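Local coordinates for Lin1840 protein (Listeria innocua serovar 6a, PDB 4ZOB) that binds magnesium and, as a two-subunit family 3 beta-glucosidase, probably hydrolyses terminal, non-reducing beta-D-glucosyl residues to release beta-D-glucose, at residues P85-A90 and G130-F135; V190-A195 and L233-F238. The protein carries 1 engineered substitution. All coordinates share one frame; numbering follows the deposited sequence.

Interaction 1 (P85-A90 and G130-F135). With LGC (D-glucono-1,5-lactone), chain C.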
ATOM      1  N   PRO A  85      -1.921 -22.087  40.495  1.00 37.18           N
ATOM      2  CA  PRO A  85      -1.109 -20.880  40.538  1.00 37.57           C
ATOM      3  C   PRO A  85      -1.311 -19.959  39.332  1.00 41.91           C
ATOM      4  O   PRO A  85      -1.895 -20.352  38.330  1.00 32.91           O
ATOM      5  CB  PRO A  85       0.326 -21.394  40.610  1.00 35.94           C
ATOM      6  CG  PRO A  85       0.267 -22.849  40.287  1.00 40.35           C
ATOM      7  CD  PRO A  85      -1.149 -23.312  40.239  1.00 38.64           C
ATOM      8  N   LEU A  86      -0.876 -18.715  39.505  1.00 42.39           N
ATOM      9  CA  LEU A  86      -0.762 -17.740  38.437  1.00 35.23           C
ATOM     10  C   LEU A  86       0.393 -18.045  37.513  1.00 33.13           C
ATOM     11  O   LEU A  86       1.506 -18.312  37.982  1.00 29.20           O
ATOM     12  CB  LEU A  86      -0.451 -16.376  39.044  1.00 35.91           C
ATOM     13  CG  LEU A  86      -1.570 -15.648  39.754  1.00 35.79           C
ATOM     14  CD1 LEU A  86      -0.998 -14.427  40.458  1.00 38.73           C
ATOM     15  CD2 LEU A  86      -2.634 -15.249  38.745  1.00 33.52           C
ATOM     16  N   VAL A  87       0.144 -17.961  36.203  1.00 30.40           N
ATOM     17  CA  VAL A  87       1.217 -17.909  35.194  1.00 28.32           C
ATOM     18  C   VAL A  87       1.568 -16.443  34.943  1.00 26.26           C
ATOM     19  O   VAL A  87       0.690 -15.599  34.866  1.00 27.60           O
ATOM     20  CB  VAL A  87       0.841 -18.679  33.887  1.00 29.94           C
ATOM     21  CG1 VAL A  87      -0.344 -18.052  33.127  1.00 27.23           C
ATOM     22  CG2 VAL A  87       2.071 -18.871  33.000  1.00 31.50           C
ATOM     23  N   PHE A  88       2.854 -16.139  34.851  1.00 32.00           N
ATOM     24  CA  PHE A  88       3.380 -14.759  34.875  1.00 33.43           C
ATOM     25  C   PHE A  88       4.043 -14.557  33.531  1.00 33.15           C
ATOM     26  O   PHE A  88       4.941 -15.333  33.178  1.00 26.60           O
ATOM     27  CB  PHE A  88       4.456 -14.566  35.991  1.00 36.69           C
ATOM     28  CG  PHE A  88       3.900 -14.281  37.379  1.00 34.31           C
ATOM     29  CD1 PHE A  88       3.338 -15.290  38.137  1.00 37.64           C
ATOM     30  CD2 PHE A  88       3.973 -13.006  37.928  1.00 30.58           C
ATOM     31  CE1 PHE A  88       2.831 -15.026  39.402  1.00 41.24           C
ATOM     32  CE2 PHE A  88       3.458 -12.739  39.172  1.00 36.17           C
ATOM     33  CZ  PHE A  88       2.889 -13.746  39.916  1.00 39.63           C
ATOM     34  N   MET A  89       3.604 -13.527  32.794  1.00 35.20           N
ATOM     35  CA  MET A  89       4.106 -13.218  31.435  1.00 28.58           C
ATOM     36  C   MET A  89       4.705 -11.820  31.347  1.00 26.99           C
ATOM     37  O   MET A  89       4.518 -10.974  32.228  1.00 29.77           O
ATOM     38  CB  MET A  89       3.002 -13.349  30.402  1.00 29.89           C
ATOM     39  CG  MET A  89       2.038 -14.488  30.676  1.00 30.13           C
ATOM     40  SD  MET A  89       1.415 -15.234  29.178  1.00 28.07           S
ATOM     41  CE  MET A  89       0.013 -16.123  29.805  1.00 28.90           C
ATOM     42  N   ALA A  90       5.438 -11.596  30.271  1.00 24.87           N
ATOM     43  CA  ALA A  90       6.233 -10.392  30.111  1.00 24.89           C
ATOM     44  C   ALA A  90       6.722 -10.257  28.686  1.00 28.09           C
ATOM     45  O   ALA A  90       6.788 -11.244  27.932  1.00 22.55           O
ATOM     46  CB  ALA A  90       7.440 -10.426  31.008  1.00 21.74           C
ATOM     47  N   GLY A 130      11.598 -14.004  37.758  1.00 34.90           N
ATOM     48  CA  GLY A 130      10.238 -14.464  38.063  1.00 36.90           C
ATOM     49  C   GLY A 130       9.265 -14.742  36.920  1.00 41.30           C
ATOM     50  O   GLY A 130       8.119 -15.145  37.186  1.00 39.42           O
ATOM     51  N   HIS A 131       9.699 -14.569  35.667  1.00 39.42           N
ATOM     52  CA  HIS A 131       8.791 -14.681  34.493  1.00 33.18           C
ATOM     53  C   HIS A 131       8.729 -16.052  33.819  1.00 27.63           C
ATOM     54  O   HIS A 131       9.758 -16.630  33.500  1.00 27.04           O
ATOM     55  CB  HIS A 131       9.156 -13.647  33.425  1.00 31.69           C
ATOM     56  CG  HIS A 131       9.190 -12.250  33.947  1.00 28.96           C
ATOM     57  ND1 HIS A 131       8.048 -11.583  34.343  1.00 25.46           N
ATOM     58  CD2 HIS A 131      10.223 -11.401  34.159  1.00 27.66           C
ATOM     59  CE1 HIS A 131       8.383 -10.389  34.801  1.00 26.66           C
ATOM     60  NE2 HIS A 131       9.693 -10.251  34.692  1.00 29.53           N
ATOM     61  N   HIS A 132       7.512 -16.515  33.557  1.00 23.51           N
ATOM     62  CA  HIS A 132       7.280 -17.805  32.948  1.00 29.93           C
ATOM     63  C   HIS A 132       7.173 -17.780  31.432  1.00 36.94           C
ATOM     64  O   HIS A 132       7.551 -18.758  30.767  1.00 36.67           O
ATOM     65  CB  HIS A 132       5.986 -18.398  33.474  1.00 34.05           C
ATOM     66  CG  HIS A 132       5.935 -18.475  34.957  1.00 33.87           C
ATOM     67  ND1 HIS A 132       4.752 -18.471  35.661  1.00 35.04           N
ATOM     68  CD2 HIS A 132       6.926 -18.551  35.872  1.00 30.11           C
ATOM     69  CE1 HIS A 132       5.013 -18.535  36.950  1.00 36.42           C
ATOM     70  NE2 HIS A 132       6.325 -18.577  37.104  1.00 36.80           N
ATOM     71  N   VAL A 133       6.613 -16.691  30.895  1.00 41.78           N
ATOM     72  CA  VAL A 133       6.299 -16.577  29.450  1.00 33.42           C
ATOM     73  C   VAL A 133       6.765 -15.239  28.920  1.00 29.92           C
ATOM     74  O   VAL A 133       6.493 -14.208  29.517  1.00 26.06           O
ATOM     75  CB  VAL A 133       4.789 -16.653  29.183  1.00 32.08           C
ATOM     76  CG1 VAL A 133       4.515 -16.804  27.705  1.00 37.59           C
ATOM     77  CG2 VAL A 133       4.176 -17.812  29.922  1.00 29.73           C
ATOM     78  N   THR A 134       7.476 -15.266  27.799  1.00 32.32           N
ATOM     79  CA  THR A 134       7.775 -14.045  27.022  1.00 32.01           C
ATOM     80  C   THR A 134       6.853 -13.881  25.813  1.00 29.98           C
ATOM     81  O   THR A 134       6.505 -14.829  25.133  1.00 33.45           O
ATOM     82  CB  THR A 134       9.234 -13.956  26.510  1.00 30.25           C
ATOM     83  OG1 THR A 134       9.393 -12.742  25.755  1.00 28.82           O
ATOM     84  CG2 THR A 134       9.590 -15.135  25.617  1.00 31.32           C
ATOM     85  N   PHE A 135       6.507 -12.640  25.553  1.00 28.00           N
ATOM     86  CA  PHE A 135       5.757 -12.234  24.370  1.00 23.80           C
ATOM     87  C   PHE A 135       6.688 -11.895  23.150  1.00 20.65           C
ATOM     88  O   PHE A 135       6.787 -10.734  22.708  1.00 19.69           O
ATOM     89  CB  PHE A 135       4.902 -11.013  24.751  1.00 21.75           C
ATOM     90  CG  PHE A 135       3.802 -11.292  25.748  1.00 20.10           C
ATOM     91  CD1 PHE A 135       2.995 -12.424  25.641  1.00 18.05           C
ATOM     92  CD2 PHE A 135       3.500 -10.355  26.754  1.00 20.15           C
ATOM     93  CE1 PHE A 135       1.944 -12.635  26.534  1.00 17.06           C
ATOM     94  CE2 PHE A 135       2.443 -10.564  27.641  1.00 18.65           C
ATOM     95  CZ  PHE A 135       1.678 -11.708  27.538  1.00 18.84           C
TER
HETATM   96  C1  LGC C 801       0.737  -4.444  23.184  1.00 25.06           C
HETATM   97  C2  LGC C 801       1.554  -5.017  22.062  1.00 23.79           C
HETATM   98  O5  LGC C 801       0.950  -4.890  24.545  1.00 24.94           O
HETATM   99  O1  LGC C 801      -0.115  -3.569  22.985  1.00 22.09           O
HETATM  100  O2  LGC C 801       0.694  -5.166  20.954  1.00 25.20           O
HETATM  101  C3  LGC C 801       2.095  -6.415  22.315  1.00 24.09           C
HETATM  102  O3  LGC C 801       3.086  -6.752  21.297  1.00 22.27           O
HETATM  103  C4  LGC C 801       2.563  -6.510  23.790  1.00 20.47           C
HETATM  104  O4  LGC C 801       3.059  -7.813  24.093  1.00 14.52           O
HETATM  105  C5  LGC C 801       1.387  -6.227  24.701  1.00 20.33           C
HETATM  106  C6  LGC C 801       1.724  -6.417  26.191  1.00 18.29           C
HETATM  107  O6  LGC C 801       3.017  -5.907  26.498  1.00 12.66           O

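Interaction 2 (V190-A195 and L233-F238). With LGC (D-glucono-1,5-lactone), chain C.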
ATOM      1  N   VAL A 190       4.314 -16.646  20.121  1.00 27.12           N
ATOM      2  CA  VAL A 190       4.433 -16.042  18.781  1.00 24.58           C
ATOM      3  C   VAL A 190       3.432 -14.908  18.587  1.00 25.51           C
ATOM      4  O   VAL A 190       2.263 -15.051  18.969  1.00 25.56           O
ATOM      5  CB  VAL A 190       4.167 -17.117  17.730  1.00 23.60           C
ATOM      6  CG1 VAL A 190       3.645 -16.529  16.413  1.00 25.32           C
ATOM      7  CG2 VAL A 190       5.421 -17.936  17.548  1.00 22.88           C
ATOM      8  N   LYS A 191       3.865 -13.797  17.987  1.00 24.64           N
ATOM      9  CA  LYS A 191       2.915 -12.711  17.649  1.00 24.49           C
ATOM     10  C   LYS A 191       3.270 -12.045  16.346  1.00 22.73           C
ATOM     11  O   LYS A 191       4.374 -12.242  15.889  1.00 24.32           O
ATOM     12  CB  LYS A 191       2.875 -11.672  18.768  1.00 25.25           C
ATOM     13  CG  LYS A 191       4.216 -11.025  19.098  1.00 25.43           C
ATOM     14  CD  LYS A 191       4.160 -10.231  20.404  1.00 24.52           C
ATOM     15  CE  LYS A 191       5.261  -9.191  20.478  1.00 23.93           C
ATOM     16  NZ  LYS A 191       5.183  -8.513  21.788  1.00 27.40           N
ATOM     17  N   HIS A 192       2.376 -11.267  15.721  1.00 23.70           N
ATOM     18  CA  HIS A 192       0.965 -11.085  16.087  1.00 20.64           C
ATOM     19  C   HIS A 192       0.128 -11.765  14.995  1.00 22.69           C
ATOM     20  O   HIS A 192       0.235 -11.388  13.810  1.00 23.50           O
ATOM     21  CB  HIS A 192       0.609  -9.596  16.142  1.00 18.17           C
ATOM     22  CG  HIS A 192       1.509  -8.793  17.010  1.00 16.65           C
ATOM     23  ND1 HIS A 192       2.744  -8.352  16.595  1.00 18.20           N
ATOM     24  CD2 HIS A 192       1.374  -8.392  18.293  1.00 15.61           C
ATOM     25  CE1 HIS A 192       3.330  -7.707  17.585  1.00 17.37           C
ATOM     26  NE2 HIS A 192       2.521  -7.725  18.629  1.00 15.85           N
ATOM     27  N   PHE A 193      -0.691 -12.739  15.392  1.00 21.47           N
ATOM     28  CA  PHE A 193      -1.445 -13.566  14.436  1.00 21.59           C
ATOM     29  C   PHE A 193      -2.713 -12.819  14.012  1.00 23.03           C
ATOM     30  O   PHE A 193      -3.591 -12.658  14.859  1.00 25.07           O
ATOM     31  CB  PHE A 193      -1.811 -14.922  15.077  1.00 21.93           C
ATOM     32  CG  PHE A 193      -1.972 -16.031  14.090  1.00 18.93           C
ATOM     33  CD1 PHE A 193      -0.876 -16.591  13.499  1.00 19.22           C
ATOM     34  CD2 PHE A 193      -3.224 -16.497  13.748  1.00 18.22           C
ATOM     35  CE1 PHE A 193      -1.018 -17.616  12.567  1.00 21.51           C
ATOM     36  CE2 PHE A 193      -3.383 -17.501  12.818  1.00 18.01           C
ATOM     37  CZ  PHE A 193      -2.278 -18.070  12.229  1.00 19.20           C
ATOM     38  N   ALA A 194      -2.822 -12.318  12.763  1.00 20.55           N
ATOM     39  CA  ALA A 194      -1.779 -12.400  11.724  1.00 19.33           C
ATOM     40  C   ALA A 194      -1.702 -11.161  10.825  1.00 16.00           C
ATOM     41  O   ALA A 194      -2.638 -10.368  10.749  1.00 15.88           O
ATOM     42  CB  ALA A 194      -1.988 -13.634  10.863  1.00 19.19           C
ATOM     43  N   ALA A 195      -0.558 -11.014  10.169  1.00 14.83           N
ATOM     44  CA  ALA A 195      -0.373 -10.039   9.052  1.00 17.20           C
ATOM     45  C   ALA A 195      -0.391  -8.561   9.500  1.00 16.00           C
ATOM     46  O   ALA A 195      -0.643  -7.638   8.691  1.00 11.69           O
ATOM     47  CB  ALA A 195      -1.415 -10.276   7.953  1.00 18.27           C
ATOM     48  N   LEU A 233       2.822 -20.582  23.194  1.00 24.97           N
ATOM     49  CA  LEU A 233       1.619 -19.722  23.041  1.00 27.52           C
ATOM     50  C   LEU A 233       1.560 -18.952  21.713  1.00 26.74           C
ATOM     51  O   LEU A 233       2.564 -18.791  21.024  1.00 29.91           O
ATOM     52  CB  LEU A 233       1.496 -18.693  24.170  1.00 26.49           C
ATOM     53  CG  LEU A 233       1.292 -19.086  25.629  1.00 27.14           C
ATOM     54  CD1 LEU A 233       2.605 -19.543  26.262  1.00 29.40           C
ATOM     55  CD2 LEU A 233       0.736 -17.894  26.381  1.00 26.06           C
ATOM     56  N   VAL A 234       0.368 -18.474  21.384  1.00 25.76           N
ATOM     57  CA  VAL A 234       0.176 -17.489  20.335  1.00 23.98           C
ATOM     58  C   VAL A 234      -0.643 -16.316  20.848  1.00 23.77           C
ATOM     59  O   VAL A 234      -1.544 -16.479  21.659  1.00 19.29           O
ATOM     60  CB  VAL A 234      -0.503 -18.108  19.110  1.00 23.99           C
ATOM     61  CG1 VAL A 234      -0.791 -17.059  18.059  1.00 23.51           C
ATOM     62  CG2 VAL A 234       0.399 -19.167  18.496  1.00 25.03           C
ATOM     63  N   MET A 235      -0.306 -15.125  20.354  1.00 25.53           N
ATOM     64  CA  MET A 235      -1.068 -13.912  20.630  1.00 22.88           C
ATOM     65  C   MET A 235      -1.766 -13.427  19.363  1.00 22.09           C
ATOM     66  O   MET A 235      -1.179 -13.453  18.266  1.00 19.90           O
ATOM     67  CB  MET A 235      -0.146 -12.832  21.159  1.00 22.54           C
ATOM     68  CG  MET A 235      -0.860 -11.543  21.547  1.00 25.74           C
ATOM     69  SD  MET A 235       0.289 -10.172  21.798  1.00 27.46           S
ATOM     70  CE  MET A 235       0.995 -10.674  23.362  1.00 26.48           C
ATOM     71  N   THR A 236      -3.012 -12.975  19.525  1.00 19.26           N
ATOM     72  CA  THR A 236      -3.763 -12.351  18.440  1.00 20.49           C
ATOM     73  C   THR A 236      -3.199 -10.976  18.005  1.00 22.89           C
ATOM     74  O   THR A 236      -2.376 -10.342  18.708  1.00 20.71           O
ATOM     75  CB  THR A 236      -5.249 -12.145  18.810  1.00 22.86           C
ATOM     76  OG1 THR A 236      -5.416 -11.006  19.689  1.00 21.95           O
ATOM     77  CG2 THR A 236      -5.868 -13.439  19.432  1.00 22.69           C
ATOM     78  N   ALA A 237      -3.686 -10.518  16.841  1.00 20.47           N
ATOM     79  CA  ALA A 237      -3.291  -9.250  16.260  1.00 19.55           C
ATOM     80  C   ALA A 237      -4.347  -8.150  16.411  1.00 18.24           C
ATOM     81  O   ALA A 237      -5.557  -8.406  16.367  1.00 20.35           O
ATOM     82  CB  ALA A 237      -2.954  -9.453  14.768  1.00 20.67           C
ATOM     83  N   PHE A 238      -3.895  -6.906  16.531  1.00 14.52           N
ATOM     84  CA  PHE A 238      -4.839  -5.781  16.549  1.00 17.76           C
ATOM     85  C   PHE A 238      -5.640  -5.545  15.242  1.00 20.78           C
ATOM     86  O   PHE A 238      -6.767  -4.977  15.266  1.00 23.99           O
ATOM     87  CB  PHE A 238      -4.094  -4.497  16.883  1.00 18.30           C
ATOM     88  CG  PHE A 238      -3.731  -4.365  18.329  1.00 18.15           C
ATOM     89  CD1 PHE A 238      -4.682  -4.565  19.315  1.00 20.52           C
ATOM     90  CD2 PHE A 238      -2.439  -4.017  18.700  1.00 19.48           C
ATOM     91  CE1 PHE A 238      -4.364  -4.406  20.658  1.00 24.31           C
ATOM     92  CE2 PHE A 238      -2.101  -3.880  20.025  1.00 21.48           C
ATOM     93  CZ  PHE A 238      -3.070  -4.076  21.018  1.00 24.00           C
TER
HETATM   94  C1  LGC C 801       0.737  -4.444  23.184  1.00 25.06           C
HETATM   95  C2  LGC C 801       1.554  -5.017  22.062  1.00 23.79           C
HETATM   96  O5  LGC C 801       0.950  -4.890  24.545  1.00 24.94           O
HETATM   97  O1  LGC C 801      -0.115  -3.569  22.985  1.00 22.09           O
HETATM   98  O2  LGC C 801       0.694  -5.166  20.954  1.00 25.20           O
HETATM   99  C3  LGC C 801       2.095  -6.415  22.315  1.00 24.09           C
HETATM  100  O3  LGC C 801       3.086  -6.752  21.297  1.00 22.27           O
HETATM  101  C4  LGC C 801       2.563  -6.510  23.790  1.00 20.47           C
HETATM  102  O4  LGC C 801       3.059  -7.813  24.093  1.00 14.52           O
HETATM  103  C5  LGC C 801       1.387  -6.227  24.701  1.00 20.33           C
HETATM  104  C6  LGC C 801       1.724  -6.417  26.191  1.00 18.29           C
HETATM  105  O6  LGC C 801       3.017  -5.907  26.498  1.00 12.66           O

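Interaction 1 (P85-A90 and G130-F135)
Met89 and Val133 form a parallel beta bridge with their CA atoms 4.5 Å apart, joining strands 87-90 and 133-134 as neighbours in the TIM-barrel-type domain of this family 3 glycosidase. The chain between them is largely helical, a beta-alpha-beta crossover whose last helix ends in a Schellman motif with Gly130 as the C-prime residue. Phe88 O receives two backbone N-H groups: Val133 N, 3.1 Å away and in the carbonyl plane, and His132 N, tilted out of that plane at 2.9 Å from the same Phe88 O. One register step further, Ala90 N gives a weak bond to Val133 O, and Phe135 N reaches Ala90 O over 2.8 Å.

The two histidines meet the strand in different ways. His132 keeps CG beside its own backbone N (chi1 -54°), which holds its ring against the Phe88 backbone. Phe88 CB lies over one face of this ring, 4.2 Å from its centroid, and the Phe88 ring turns its edge toward the same imidazole in an offset edge-to-face pair, planes at 81°. His131 instead receives the methyl group of Ala90 over a face, with CB 3.8 Å from the ring centroid; its NE2, on the rim of the ring, is hydrogen-bonded to Tyr96 OH, which fixes how the imidazole is turned.

Met89 and Val133 point the same way, side by side, and the thioether sulfur touches Val133 CB. The Met89 side chain crosses that of Phe135 at about a right angle, and its sulfur meets the ring obliquely in a Met-aromatic contact, SD 3.7 Å from Phe135 CE1. Phe135 thereby carries the packing of this strand pair as far as the bound gluconolactone, where its CD2 lies 3.7 Å from the lactone O4.

Interaction 2 (V190-A195 and L233-F238)
Lys191 and His192 both lie alongside Met235 and point the same way, at the C-terminal ends of two adjacent parallel strands of the TIM-barrel-type domain, and all three side chains meet the bound gluconolactone. Lys191 NZ donates to the lactone O3 at 2.8 Å and more weakly to O4. His192 NE2 approaches O3 edge-on over 2.9 Å in a nearly straight bond (173°), so that this one hydroxyl is gripped by two side chains. Met235 adds a van der Waals contact, its CE 3.6 Å from the lactone O4, while Phe238 brings CE2 to 3.2 Å from the lactone O2. This pairing of a lysine and a histidine on a sugar hydroxyl is consistent with the Lys-His sequence familiar from family 3 glycosidases.

Behind these groups the side chains brace one another. Lys191 starts with CG wedged between its backbone N and carbonyl carbon (chi1 58°) and is extended from there on, which delivers the ammonium group to the sugar. The Met235 sulfur sits obliquely to the imidazole, SD 4.1 Å from His192 CD2, and the chain bends at chi3 (-73°), turning the methyl group toward the ligand. His192 CB rests on the methyl group of Ala237.

Further out, the peptide bonds preceding His192 and Ala194 are both cis, and the strand register slips by one residue between Val190 and Phe193, a beta bulge. Backbone bonds hold either side of it: Val190 N to Leu233 O and Met235 N to Val190 O before the bulge, Phe193 N to Met235 O after it. Asp140 OD1 accepts from His192 N within the bulge. Phe193 sends its ring away from the ligand onto helix 250-260, and its CB packs 3.8 Å from Val234 CG1.

Interactions 1 and 2 follow one another along the chain and lie in the same parallel sheet, their centres about 17 Å apart, with strands 133-134 and 187-193 as neighbours. They join most directly through Phe135, whose backbone O accepts from Lys191 NZ at 2.9 Å and so steadies the ammonium group that holds the lactone. The Phe135 ring also backs the methionine, CD1 lying 3.5 Å from Met235 CE. Deeper in the barrel, Val133 CG1 packs 3.6 Å from Leu233 CD1. Interaction 2 thus supplies a polar grip on the lactone and interaction 1 reaches it through Phe135; Asp91, Arg149 and Asp270 complete the pocket with further hydrogen bonds.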